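Local coordinates for penicillin-binding protein PbpB (Mycobacterium tuberculosis, PDB 6KGU) that synthesises cross-linked peptidoglycan from lipid intermediates for the mycobacterial cell wall and is a target of penicillin and other beta-lactam antibiotics, at residues A[279-284]-A[433-438]; A[126-131]-A[242-247]; A[359-364]-A[389-394]; A[21-26]-A[197-202]. One frame throughout, in Å; residues are numbered along the deposited sequence.

Contact 1 (A[279-284]-A[433-438]); sequences VIEHGL and VVSAQT
Glu281, on the last turn of helix 272-281, reaches across to Val434, Ser435 and Thr438 at the capped start of helix 436-445, so that a helix end meets a helix beginning within the transpeptidase domain. Its CB lies 3.9 Å from Val434 CG1, and CG runs along the same methyl. With CG anti to the backbone N (chi1 172°) the chain heads out from the helix; a bend at chi2 then turns the carboxylate toward the cap. CD comes to rest over the backbone of Val434 and Ser435. At the tip OE1 carries the contact: it accepts from Ser435 N on its syn side at 2.9 Å in a nearly straight bond (172°), and from the hydroxyl Thr438 OG1 on its anti side at 2.7 Å. The two donors arrive from opposite faces of the carboxylate plane, which would restrain its rotation. Beside these bonds, Ile280 CG2 packs on Thr438 CG2 at 3.7 Å. Just beyond, a Schellman motif with Gly283 as C' residue closes helix 272-281. The cap of helix 436-445 is completed by Ser435 OG, which accepts from Thr438 N at 3.0 Å.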
loop_
_atom_site.group_PDB
_atom_site.type_symbol
_atom_site.label_atom_id
_atom_site.label_comp_id
_atom_site.label_asym_id
_atom_site.label_seq_id
_atom_site.Cartn_x
_atom_site.Cartn_y
_atom_site.Cartn_z
ATOM N N VAL A 279 -14.662 -5.663 15.538
ATOM C CA VAL A 279 -15.255 -5.467 16.856
ATOM C C VAL A 279 -16.280 -4.331 16.827
ATOM O O VAL A 279 -17.297 -4.391 17.527
ATOM C CB VAL A 279 -14.136 -5.257 17.910
ATOM C CG1 VAL A 279 -13.827 -3.790 18.137
ATOM C CG2 VAL A 279 -14.484 -5.932 19.230
ATOM N N ILE A 280 -16.068 -3.298 16.006
ATOM C CA ILE A 280 -17.061 -2.230 15.903
ATOM C C ILE A 280 -18.264 -2.688 15.079
ATOM O O ILE A 280 -19.419 -2.458 15.461
ATOM C CB ILE A 280 -16.433 -0.951 15.303
ATOM C CG1 ILE A 280 -15.330 -0.399 16.210
ATOM C CG2 ILE A 280 -17.516 0.099 15.000
ATOM C CD1 ILE A 280 -15.821 0.079 17.577
ATOM N N GLU A 281 -18.006 -3.349 13.938
ATOM C CA GLU A 281 -19.088 -3.718 13.019
ATOM C C GLU A 281 -20.089 -4.665 13.670
ATOM O O GLU A 281 -21.297 -4.579 13.419
ATOM C CB GLU A 281 -18.527 -4.364 11.749
ATOM C CG GLU A 281 -19.582 -4.957 10.810
ATOM C CD GLU A 281 -20.314 -3.923 9.957
ATOM O OE1 GLU A 281 -19.986 -2.720 10.023
ATOM O OE2 GLU A 281 -21.224 -4.327 9.198
ATOM N N HIS A 282 -19.614 -5.581 14.494
ATOM C CA HIS A 282 -20.526 -6.483 15.176
ATOM C C HIS A 282 -21.005 -5.939 16.520
ATOM O O HIS A 282 -21.638 -6.672 17.281
ATOM C CB HIS A 282 -19.864 -7.845 15.339
ATOM C CG HIS A 282 -19.483 -8.466 14.035
ATOM N ND1 HIS A 282 -20.414 -8.797 13.076
ATOM C CD2 HIS A 282 -18.274 -8.790 13.514
ATOM C CE1 HIS A 282 -19.799 -9.314 12.026
ATOM N NE2 HIS A 282 -18.500 -9.308 12.259
ATOM N N GLY A 283 -20.753 -4.665 16.811
ATOM C CA GLY A 283 -21.316 -4.074 18.014
ATOM C C GLY A 283 -20.775 -4.671 19.295
ATOM O O GLY A 283 -21.497 -4.747 20.288
ATOM N N LEU A 284 -19.514 -5.099 19.293
ATOM C CA LEU A 284 -18.889 -5.764 20.428
ATOM C C LEU A 284 -18.095 -4.813 21.301
ATOM O O LEU A 284 -17.643 -5.212 22.385
ATOM C CB LEU A 284 -17.972 -6.884 19.925
ATOM C CG LEU A 284 -18.757 -7.922 19.114
ATOM C CD1 LEU A 284 -17.828 -8.827 18.305
ATOM C CD2 LEU A 284 -19.640 -8.763 20.049
ATOM N N VAL A 433 -17.414 -4.225 3.105
ATOM C CA VAL A 433 -16.672 -4.860 4.197
ATOM C C VAL A 433 -17.310 -4.566 5.550
ATOM O O VAL A 433 -17.516 -5.467 6.360
ATOM C CB VAL A 433 -15.195 -4.400 4.183
ATOM C CG1 VAL A 433 -14.432 -5.052 5.336
ATOM C CG2 VAL A 433 -14.530 -4.682 2.828
ATOM N N VAL A 434 -17.578 -3.295 5.827
ATOM C CA VAL A 434 -18.277 -2.858 7.028
ATOM C C VAL A 434 -19.213 -1.735 6.613
ATOM O O VAL A 434 -19.117 -1.205 5.506
ATOM C CB VAL A 434 -17.314 -2.369 8.133
ATOM C CG1 VAL A 434 -16.406 -3.487 8.601
ATOM C CG2 VAL A 434 -16.520 -1.153 7.628
ATOM N N SER A 435 -20.114 -1.353 7.523
ATOM C CA SER A 435 -21.043 -0.278 7.201
ATOM C C SER A 435 -20.310 1.062 7.123
ATOM O O SER A 435 -19.174 1.213 7.594
ATOM C CB SER A 435 -22.168 -0.188 8.241
ATOM O OG SER A 435 -21.700 0.329 9.484
ATOM N N ALA A 436 -20.983 2.048 6.514
ATOM C CA ALA A 436 -20.428 3.402 6.495
ATOM C C ALA A 436 -20.191 3.905 7.909
ATOM O O ALA A 436 -19.156 4.522 8.198
ATOM C CB ALA A 436 -21.355 4.349 5.738
ATOM N N GLN A 437 -21.127 3.611 8.823
ATOM C CA GLN A 437 -21.032 4.070 10.199
ATOM C C GLN A 437 -19.824 3.461 10.904
ATOM O O GLN A 437 -19.140 4.140 11.674
ATOM C CB GLN A 437 -22.340 3.752 10.939
ATOM C CG GLN A 437 -22.226 3.879 12.451
ATOM C CD GLN A 437 -22.111 5.337 12.903
ATOM O OE1 GLN A 437 -21.637 5.610 13.999
ATOM N NE2 GLN A 437 -22.492 6.259 12.048
ATOM N N THR A 438 -19.592 2.167 10.673
ATOM C CA THR A 438 -18.405 1.518 11.220
ATOM C C THR A 438 -17.137 2.141 10.649
ATOM O O THR A 438 -16.223 2.519 11.399
ATOM C CB THR A 438 -18.440 0.019 10.924
ATOM O OG1 THR A 438 -19.507 -0.593 11.646
ATOM C CG2 THR A 438 -17.123 -0.649 11.350
#

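Contact 2 (A[126-131]-A[242-247]); sequences RQYPGG and FDPSQD
Tyr128 and Pro244 form the apolar centre of this contact. The proline ring sits over one face of the phenol ring, with Pro244 CG 3.9 Å from the Tyr128 ring centroid and 17° off the ring normal, a CH-pi contact displaced toward the rim. Pro244 CB approaches the CE2 side of the same ring, and the rest of that side lies against backbone, with Tyr128 CE2 3.7 Å from Pro244 O. Tyr128 has CG anti to its carbonyl carbon (chi1 -62°), which lays the ring beneath the proline. On the other flank Pro244 CD stands more distantly above one face of the Phe242 ring, toward its rim, so the proline lies between two aromatic side chains.

Backbone packing makes up the second group. Gly131 O touches Pro244 CD at 3.3 Å, and Gly131 CA lies 3.6 Å from Asp243 OD1, with no side chain to hold the two turns apart.

The polar bonds act within each segment or lead outward. Asp243 OD1 accepts from Ser245 N at 2.9 Å, met from above the carboxylate plane, in an Asx turn that spans Pro244. The phenol end is held by Glu152, which receives a hydrogen bond from Tyr128 OH and also pairs with Arg126.

The arrangement sets two type I beta turns, 128-131 and 243-246, the latter with the Asx turn at its start, against each other where the PBP dimerisation region meets a surface loop of the transpeptidase domain.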
loop_
_atom_site.group_PDB
_atom_site.type_symbol
_atom_site.label_atom_id
_atom_site.label_comp_id
_atom_site.label_asym_id
_atom_site.label_seq_id
_atom_site.Cartn_x
_atom_site.Cartn_y
_atom_site.Cartn_z
ATOM N N ARG A 126 12.326 3.774 -28.634
ATOM C CA ARG A 126 11.455 3.994 -27.488
ATOM C C ARG A 126 12.038 5.095 -26.607
ATOM O O ARG A 126 13.239 5.095 -26.316
ATOM C CB ARG A 126 11.289 2.697 -26.694
ATOM C CG ARG A 126 10.078 2.687 -25.775
ATOM C CD ARG A 126 8.783 2.828 -26.586
ATOM N NE ARG A 126 7.602 2.444 -25.813
ATOM C CZ ARG A 126 6.351 2.747 -26.144
ATOM N NH1 ARG A 126 6.113 3.448 -27.247
ATOM N NH2 ARG A 126 5.344 2.356 -25.360
ATOM N N GLN A 127 11.197 6.042 -26.202
ATOM C CA GLN A 127 11.606 7.191 -25.403
ATOM C C GLN A 127 10.971 7.112 -24.024
ATOM O O GLN A 127 9.768 6.868 -23.913
ATOM C CB GLN A 127 11.183 8.500 -26.076
ATOM C CG GLN A 127 11.673 8.631 -27.500
ATOM C CD GLN A 127 13.176 8.689 -27.571
ATOM O OE1 GLN A 127 13.817 7.796 -28.103
ATOM N NE2 GLN A 127 13.747 9.740 -27.019
ATOM N N TYR A 128 11.774 7.358 -22.982
ATOM C CA TYR A 128 11.312 7.403 -21.595
ATOM C C TYR A 128 11.704 8.773 -21.068
ATOM O O TYR A 128 12.747 8.922 -20.421
ATOM C CB TYR A 128 11.908 6.274 -20.745
ATOM C CG TYR A 128 11.505 4.907 -21.245
ATOM C CD1 TYR A 128 10.270 4.361 -20.903
ATOM C CD2 TYR A 128 12.338 4.181 -22.096
ATOM C CE1 TYR A 128 9.880 3.117 -21.386
ATOM C CE2 TYR A 128 11.957 2.941 -22.589
ATOM C CZ TYR A 128 10.728 2.415 -22.229
ATOM O OH TYR A 128 10.343 1.180 -22.702
ATOM N N PRO A 129 10.916 9.807 -21.366
ATOM C CA PRO A 129 11.341 11.169 -21.019
ATOM C C PRO A 129 11.534 11.377 -19.527
ATOM O O PRO A 129 12.312 12.255 -19.144
ATOM C CB PRO A 129 10.208 12.044 -21.573
ATOM C CG PRO A 129 9.016 11.124 -21.615
ATOM C CD PRO A 129 9.583 9.780 -21.994
ATOM N N GLY A 130 10.878 10.588 -18.676
ATOM C CA GLY A 130 11.087 10.684 -17.244
ATOM C C GLY A 130 12.155 9.771 -16.687
ATOM O O GLY A 130 12.352 9.735 -15.470
ATOM N N GLY A 131 12.863 9.035 -17.533
ATOM C CA GLY A 131 13.920 8.175 -17.036
ATOM C C GLY A 131 13.340 7.106 -16.130
ATOM O O GLY A 131 12.489 6.311 -16.534
ATOM N N PHE A 242 15.262 1.317 -11.566
ATOM C CA PHE A 242 16.139 1.314 -12.726
ATOM C C PHE A 242 15.706 2.358 -13.757
ATOM O O PHE A 242 14.617 2.942 -13.699
ATOM C CB PHE A 242 16.168 -0.065 -13.371
ATOM C CG PHE A 242 15.013 -0.336 -14.305
ATOM C CD1 PHE A 242 13.706 -0.371 -13.832
ATOM C CD2 PHE A 242 15.240 -0.591 -15.646
ATOM C CE1 PHE A 242 12.637 -0.650 -14.682
ATOM C CE2 PHE A 242 14.185 -0.866 -16.496
ATOM C CZ PHE A 242 12.873 -0.901 -16.006
ATOM N N ASP A 243 16.583 2.575 -14.729
ATOM C CA ASP A 243 16.315 3.548 -15.785
ATOM C C ASP A 243 16.151 2.813 -17.106
ATOM O O ASP A 243 17.154 2.363 -17.686
ATOM C CB ASP A 243 17.454 4.566 -15.872
ATOM C CG ASP A 243 17.208 5.643 -16.909
ATOM O OD1 ASP A 243 16.234 5.556 -17.697
ATOM O OD2 ASP A 243 18.023 6.576 -16.944
ATOM N N PRO A 244 14.927 2.673 -17.622
ATOM C CA PRO A 244 14.734 1.919 -18.870
ATOM C C PRO A 244 15.280 2.612 -20.112
ATOM O O PRO A 244 15.285 1.995 -21.180
ATOM C CB PRO A 244 13.213 1.763 -18.947
ATOM C CG PRO A 244 12.676 2.972 -18.224
ATOM C CD PRO A 244 13.668 3.256 -17.115
ATOM N N SER A 245 15.731 3.862 -20.028
ATOM C CA SER A 245 16.458 4.442 -21.152
ATOM C C SER A 245 17.887 3.920 -21.241
ATOM O O SER A 245 18.623 4.325 -22.143
ATOM C CB SER A 245 16.476 5.971 -21.051
ATOM O OG SER A 245 17.372 6.421 -20.033
ATOM N N GLN A 246 18.296 3.057 -20.320
ATOM C CA GLN A 246 19.634 2.496 -20.255
ATOM C C GLN A 246 19.548 0.984 -20.327
ATOM O O GLN A 246 18.547 0.386 -19.944
ATOM C CB GLN A 246 20.352 2.890 -18.958
ATOM C CG GLN A 246 21.376 3.981 -19.123
ATOM C CD GLN A 246 20.765 5.263 -19.610
ATOM O OE1 GLN A 246 19.679 5.647 -19.171
ATOM N NE2 GLN A 246 21.454 5.941 -20.528
ATOM N N ASP A 247 20.627 0.365 -20.788
ATOM C CA ASP A 247 20.641 -1.077 -20.966
ATOM C C ASP A 247 20.489 -1.800 -19.634
ATOM O O ASP A 247 21.191 -1.505 -18.662
ATOM C CB ASP A 247 21.931 -1.510 -21.646
ATOM C CG ASP A 247 22.031 -3.010 -21.762
ATOM O OD1 ASP A 247 21.310 -3.591 -22.603
ATOM O OD2 ASP A 247 22.812 -3.611 -21.002
#

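Contact 3 (A[359-364]-A[389-394]); sequences PGESAG and TLLQMT
Gln392 reaches from the first turn of helix 390-401 to Ala363 of the preceding loop, and the same side chain closes a capping box with Thr389 at the helix start. This is the tight part of the contact. Ala363 offers its carbonyl while its methyl points away from the helix. Gln392 NE2 donates to Ala363 O at 3.0 Å; the acceptor lies close to the plane of the side-chain amide, but the donor stands above the carbonyl plane, 68° out of it. NE2 also bonds to Gln352 O, and OE1 accepts from Thr389 N, so both ends of the amide are held and its rotation is fixed. In return Thr389 OG1, placed between its backbone N and carbonyl carbon (chi1 66°), caps Gln392 N.

The packing is looser on the other flank. Glu361 OE2 comes no nearer to Leu391 CD2 than 4.2 Å, and Thr389 CG2 lies 3.7 Å from Ser362 O. A single water bridges this side. It accepts from Thr389 OG1 at 2.7 Å and spends its two protons on the loop: one goes to Ser362 O at 2.9 Å, the other to Glu361 OE2, a carboxylate oxygen also bound by Thr354 OG1, at 2.6 Å.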
loop_
_atom_site.group_PDB
_atom_site.type_symbol
_atom_site.label_atom_id
_atom_site.label_comp_id
_atom_site.label_asym_id
_atom_site.label_seq_id
_atom_site.Cartn_x
_atom_site.Cartn_y
_atom_site.Cartn_z
ATOM N N PRO A 359 2.005 -7.012 -13.895
ATOM C CA PRO A 359 2.603 -8.352 -13.902
ATOM C C PRO A 359 3.299 -8.669 -12.585
ATOM O O PRO A 359 3.833 -7.786 -11.911
ATOM C CB PRO A 359 3.611 -8.289 -15.058
ATOM C CG PRO A 359 3.966 -6.833 -15.178
ATOM C CD PRO A 359 2.744 -6.050 -14.741
ATOM N N GLY A 360 3.285 -9.953 -12.218
ATOM C CA GLY A 360 4.012 -10.417 -11.049
ATOM C C GLY A 360 3.359 -10.138 -9.712
ATOM O O GLY A 360 4.040 -10.203 -8.680
ATOM N N GLU A 361 2.060 -9.833 -9.687
ATOM C CA GLU A 361 1.391 -9.554 -8.423
ATOM C C GLU A 361 1.310 -10.819 -7.568
ATOM O O GLU A 361 0.854 -11.863 -8.041
ATOM C CB GLU A 361 -0.023 -9.002 -8.646
ATOM C CG GLU A 361 -0.680 -8.641 -7.280
ATOM C CD GLU A 361 -2.152 -8.246 -7.349
ATOM O OE1 GLU A 361 -2.807 -8.480 -8.386
ATOM O OE2 GLU A 361 -2.650 -7.707 -6.336
ATOM N N SER A 362 1.739 -10.725 -6.308
ATOM C CA SER A 362 1.583 -11.845 -5.387
ATOM C C SER A 362 0.205 -11.806 -4.738
ATOM O O SER A 362 -0.396 -10.743 -4.567
ATOM C CB SER A 362 2.675 -11.814 -4.311
ATOM O OG SER A 362 2.383 -12.722 -3.266
ATOM N N ALA A 363 -0.302 -12.982 -4.386
ATOM C CA ALA A 363 -1.565 -13.086 -3.673
ATOM C C ALA A 363 -1.407 -12.957 -2.169
ATOM O O ALA A 363 -2.419 -12.855 -1.457
ATOM C CB ALA A 363 -2.243 -14.435 -3.973
ATOM N N GLY A 364 -0.177 -12.980 -1.668
ATOM C CA GLY A 364 0.021 -13.038 -0.243
ATOM C C GLY A 364 -0.367 -14.421 0.259
ATOM O O GLY A 364 -0.531 -15.362 -0.506
ATOM N N THR A 389 0.901 -8.025 0.381
ATOM C CA THR A 389 1.648 -7.012 -0.338
ATOM C C THR A 389 1.321 -5.619 0.188
ATOM O O THR A 389 0.320 -5.394 0.876
ATOM C CB THR A 389 1.350 -7.091 -1.831
ATOM O OG1 THR A 389 -0.017 -6.753 -2.049
ATOM C CG2 THR A 389 1.599 -8.517 -2.344
ATOM N N LEU A 390 2.199 -4.673 -0.146
ATOM C CA LEU A 390 1.927 -3.267 0.130
ATOM C C LEU A 390 0.605 -2.825 -0.484
ATOM O O LEU A 390 -0.152 -2.062 0.131
ATOM C CB LEU A 390 3.078 -2.397 -0.399
ATOM C CG LEU A 390 2.999 -0.929 0.046
ATOM C CD1 LEU A 390 2.850 -0.860 1.550
ATOM C CD2 LEU A 390 4.239 -0.122 -0.406
ATOM N N LEU A 391 0.314 -3.281 -1.708
ATOM C CA LEU A 391 -0.931 -2.869 -2.356
ATOM C C LEU A 391 -2.148 -3.412 -1.612
ATOM O O LEU A 391 -3.140 -2.695 -1.419
ATOM C CB LEU A 391 -0.945 -3.329 -3.821
ATOM C CG LEU A 391 -2.203 -2.955 -4.601
ATOM C CD1 LEU A 391 -2.383 -1.430 -4.680
ATOM C CD2 LEU A 391 -2.165 -3.574 -6.006
ATOM N N GLN A 392 -2.104 -4.696 -1.226
ATOM C CA GLN A 392 -3.173 -5.272 -0.411
ATOM C C GLN A 392 -3.349 -4.502 0.899
ATOM O O GLN A 392 -4.473 -4.205 1.313
ATOM C CB GLN A 392 -2.857 -6.738 -0.100
ATOM C CG GLN A 392 -3.065 -7.680 -1.274
ATOM C CD GLN A 392 -2.676 -9.096 -0.932
ATOM O OE1 GLN A 392 -1.715 -9.311 -0.193
ATOM N NE2 GLN A 392 -3.410 -10.075 -1.477
ATOM N N MET A 393 -2.242 -4.231 1.594
ATOM C CA MET A 393 -2.308 -3.479 2.846
ATOM C C MET A 393 -2.989 -2.139 2.630
ATOM O O MET A 393 -3.938 -1.784 3.342
ATOM C CB MET A 393 -0.890 -3.282 3.401
ATOM C CG MET A 393 -0.815 -2.550 4.734
ATOM S SD MET A 393 0.903 -2.153 5.174
ATOM C CE MET A 393 1.010 -0.447 4.623
ATOM N N THR A 394 -2.524 -1.388 1.630
ATOM C CA THR A 394 -3.129 -0.104 1.307
ATOM C C THR A 394 -4.593 -0.262 0.901
ATOM O O THR A 394 -5.426 0.594 1.212
ATOM C CB THR A 394 -2.316 0.570 0.200
ATOM O OG1 THR A 394 -0.934 0.573 0.581
ATOM C CG2 THR A 394 -2.758 1.992 -0.008
HETATM O O HOH W 1 -1.300 -7.976 -4.144
#

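Contact 4 (A[21-26]-A[197-202]); sequences IVDRNN and LDNDIQ
Asp23 OD2 stands over one face of the Asn199 side-chain amide, 3.2 Å from its CG, the carboxylate and amide planes 44° apart, where the Asx turn after strand 21-22 meets the N-terminus of helix 199-216. Asn199 OD1 sits equally near Asp23 CB. On the other face of the carboxylate, 63° out of its plane, Asn25 N bonds to Asp23 OD1, an oxygen that Asp27 N also reaches. At the edge, the anti lone pair of Asp23 OD2 takes Asn199 N at 2.9 Å. Asp23 thus ties its own turn to the first turn of the helix. Asn199 ND2 in turn donates to Asp27 OD2.

The helix has its own cap: Asp198 OD1 accepts from Ile201 N, and more weakly from Asp200 N. The start of the helix would be expected to ease the placing of two carboxylates as close as Asp23 OD2 and Asp198 OD1, 4.8 Å apart.

Arg24 runs its methylenes past Leu197 O, then bends away at chi3, and its NH1 bonds to Thr196 O and forms a salt bridge with Glu232. Its backbone grips the Leu197 carbonyl almost head-on: Arg24 N to Leu197 O is 2.9 Å, with an N-H...O angle of 177°.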
loop_
_atom_site.group_PDB
_atom_site.type_symbol
_atom_site.label_atom_id
_atom_site.label_comp_id
_atom_site.label_asym_id
_atom_site.label_seq_id
_atom_site.Cartn_x
_atom_site.Cartn_y
_atom_site.Cartn_z
ATOM N N ILE A 21 2.486 4.956 -23.556
ATOM C CA ILE A 21 2.012 4.790 -22.187
ATOM C C ILE A 21 2.029 6.177 -21.559
ATOM O O ILE A 21 3.086 6.814 -21.495
ATOM C CB ILE A 21 2.887 3.808 -21.380
ATOM C CG1 ILE A 21 2.916 2.418 -22.030
ATOM C CG2 ILE A 21 2.399 3.738 -19.917
ATOM C CD1 ILE A 21 3.873 1.417 -21.368
ATOM N N VAL A 22 0.861 6.653 -21.115
ATOM C CA VAL A 22 0.724 7.998 -20.571
ATOM C C VAL A 22 0.043 7.907 -19.210
ATOM O O VAL A 22 -0.568 6.896 -18.866
ATOM C CB VAL A 22 -0.074 8.938 -21.519
ATOM C CG1 VAL A 22 0.494 8.892 -22.932
ATOM C CG2 VAL A 22 -1.559 8.564 -21.537
ATOM N N ASP A 23 0.150 8.983 -18.430
ATOM C CA ASP A 23 -0.494 9.022 -17.126
ATOM C C ASP A 23 -1.940 9.505 -17.294
ATOM O O ASP A 23 -2.405 9.740 -18.409
ATOM C CB ASP A 23 0.325 9.868 -16.141
ATOM C CG ASP A 23 0.057 11.395 -16.251
ATOM O OD1 ASP A 23 -0.545 11.870 -17.233
ATOM O OD2 ASP A 23 0.486 12.130 -15.324
ATOM N N ARG A 24 -2.667 9.644 -16.175
ATOM C CA ARG A 24 -4.092 9.956 -16.240
ATOM C C ARG A 24 -4.372 11.284 -16.942
ATOM O O ARG A 24 -5.478 11.489 -17.457
ATOM C CB ARG A 24 -4.697 9.954 -14.831
ATOM C CG ARG A 24 -4.320 11.142 -13.941
ATOM C CD ARG A 24 -4.825 10.958 -12.487
ATOM N NE ARG A 24 -6.292 10.893 -12.379
ATOM C CZ ARG A 24 -6.997 9.809 -12.066
ATOM N NH1 ARG A 24 -6.400 8.656 -11.814
ATOM N NH2 ARG A 24 -8.319 9.881 -11.994
ATOM N N ASN A 25 -3.392 12.182 -16.991
ATOM C CA ASN A 25 -3.539 13.471 -17.648
ATOM C C ASN A 25 -2.829 13.519 -18.992
ATOM O O ASN A 25 -2.560 14.608 -19.502
ATOM C CB ASN A 25 -3.030 14.575 -16.726
ATOM C CG ASN A 25 -3.708 14.549 -15.370
ATOM O OD1 ASN A 25 -4.937 14.471 -15.284
ATOM N ND2 ASN A 25 -2.918 14.618 -14.306
ATOM N N ASN A 26 -2.510 12.357 -19.561
ATOM C CA ASN A 26 -1.867 12.207 -20.862
ATOM C C ASN A 26 -0.430 12.705 -20.891
ATOM O O ASN A 26 0.134 12.889 -21.963
ATOM C CB ASN A 26 -2.685 12.878 -21.970
ATOM C CG ASN A 26 -3.698 11.941 -22.562
ATOM O OD1 ASN A 26 -4.755 11.693 -21.975
ATOM N ND2 ASN A 26 -3.372 11.382 -23.724
ATOM N N LEU A 197 -1.979 6.580 -12.818
ATOM C CA LEU A 197 -0.917 7.365 -12.197
ATOM C C LEU A 197 -1.068 8.851 -12.494
ATOM O O LEU A 197 -1.482 9.253 -13.585
ATOM C CB LEU A 197 0.470 6.916 -12.686
ATOM C CG LEU A 197 0.954 5.497 -12.363
ATOM C CD1 LEU A 197 2.387 5.280 -12.890
ATOM C CD2 LEU A 197 0.876 5.187 -10.850
ATOM N N ASP A 198 -0.709 9.661 -11.512
ATOM C CA ASP A 198 -0.517 11.093 -11.677
ATOM C C ASP A 198 0.983 11.333 -11.578
ATOM O O ASP A 198 1.568 11.162 -10.504
ATOM C CB ASP A 198 -1.302 11.860 -10.614
ATOM C CG ASP A 198 -1.134 13.366 -10.718
ATOM O OD1 ASP A 198 -0.005 13.839 -10.916
ATOM O OD2 ASP A 198 -2.145 14.073 -10.581
ATOM N N ASN A 199 1.596 11.749 -12.692
ATOM C CA ASN A 199 3.051 11.853 -12.754
ATOM C C ASN A 199 3.599 12.826 -11.723
ATOM O O ASN A 199 4.695 12.608 -11.209
ATOM C CB ASN A 199 3.498 12.253 -14.159
ATOM C CG ASN A 199 3.511 11.065 -15.123
ATOM O OD1 ASN A 199 3.232 9.928 -14.726
ATOM N ND2 ASN A 199 3.835 11.322 -16.384
ATOM N N ASP A 200 2.857 13.887 -11.393
ATOM C CA ASP A 200 3.319 14.816 -10.368
ATOM C C ASP A 200 3.348 14.142 -9.002
ATOM O O ASP A 200 4.330 14.247 -8.262
ATOM C CB ASP A 200 2.424 16.057 -10.322
ATOM C CG ASP A 200 2.379 16.807 -11.650
ATOM O OD1 ASP A 200 3.392 16.793 -12.394
ATOM O OD2 ASP A 200 1.331 17.422 -11.936
ATOM N N ILE A 201 2.270 13.455 -8.645
ATOM C CA ILE A 201 2.258 12.724 -7.385
ATOM C C ILE A 201 3.321 11.629 -7.401
ATOM O O ILE A 201 4.120 11.504 -6.464
ATOM C CB ILE A 201 0.849 12.175 -7.101
ATOM C CG1 ILE A 201 -0.130 13.354 -6.983
ATOM C CG2 ILE A 201 0.873 11.298 -5.853
ATOM C CD1 ILE A 201 -1.618 12.977 -6.871
ATOM N N GLN A 202 3.388 10.861 -8.497
ATOM C CA GLN A 202 4.379 9.793 -8.590
ATOM C C GLN A 202 5.788 10.333 -8.408
ATOM O O GLN A 202 6.585 9.762 -7.665
ATOM C CB GLN A 202 4.261 9.065 -9.935
ATOM C CG GLN A 202 5.376 8.038 -10.187
ATOM C CD GLN A 202 5.138 6.742 -9.442
ATOM O OE1 GLN A 202 4.002 6.424 -9.114
ATOM N NE2 GLN A 202 6.209 5.974 -9.185
#

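Contact 3 lies nearest the centre of the chain and is partly buried, contact 4 is the buried one, contact 1 is partly buried at the periphery, and contact 2 is a surface contact. Contacts 1, 3 and 4 each involve a capped helix start, met by a carboxylate in 1 and 4 and by a loop carbonyl and a water in 3; contact 2 instead relies on CH-pi and van der Waals packing between turns. Contacts 2 and 4 reach the same mixed sheet and touch through Arg126 and Ile21. Contact 3 is nested in the loop closed by contact 1, within the transpeptidase domain, their centres about 25 Å apart.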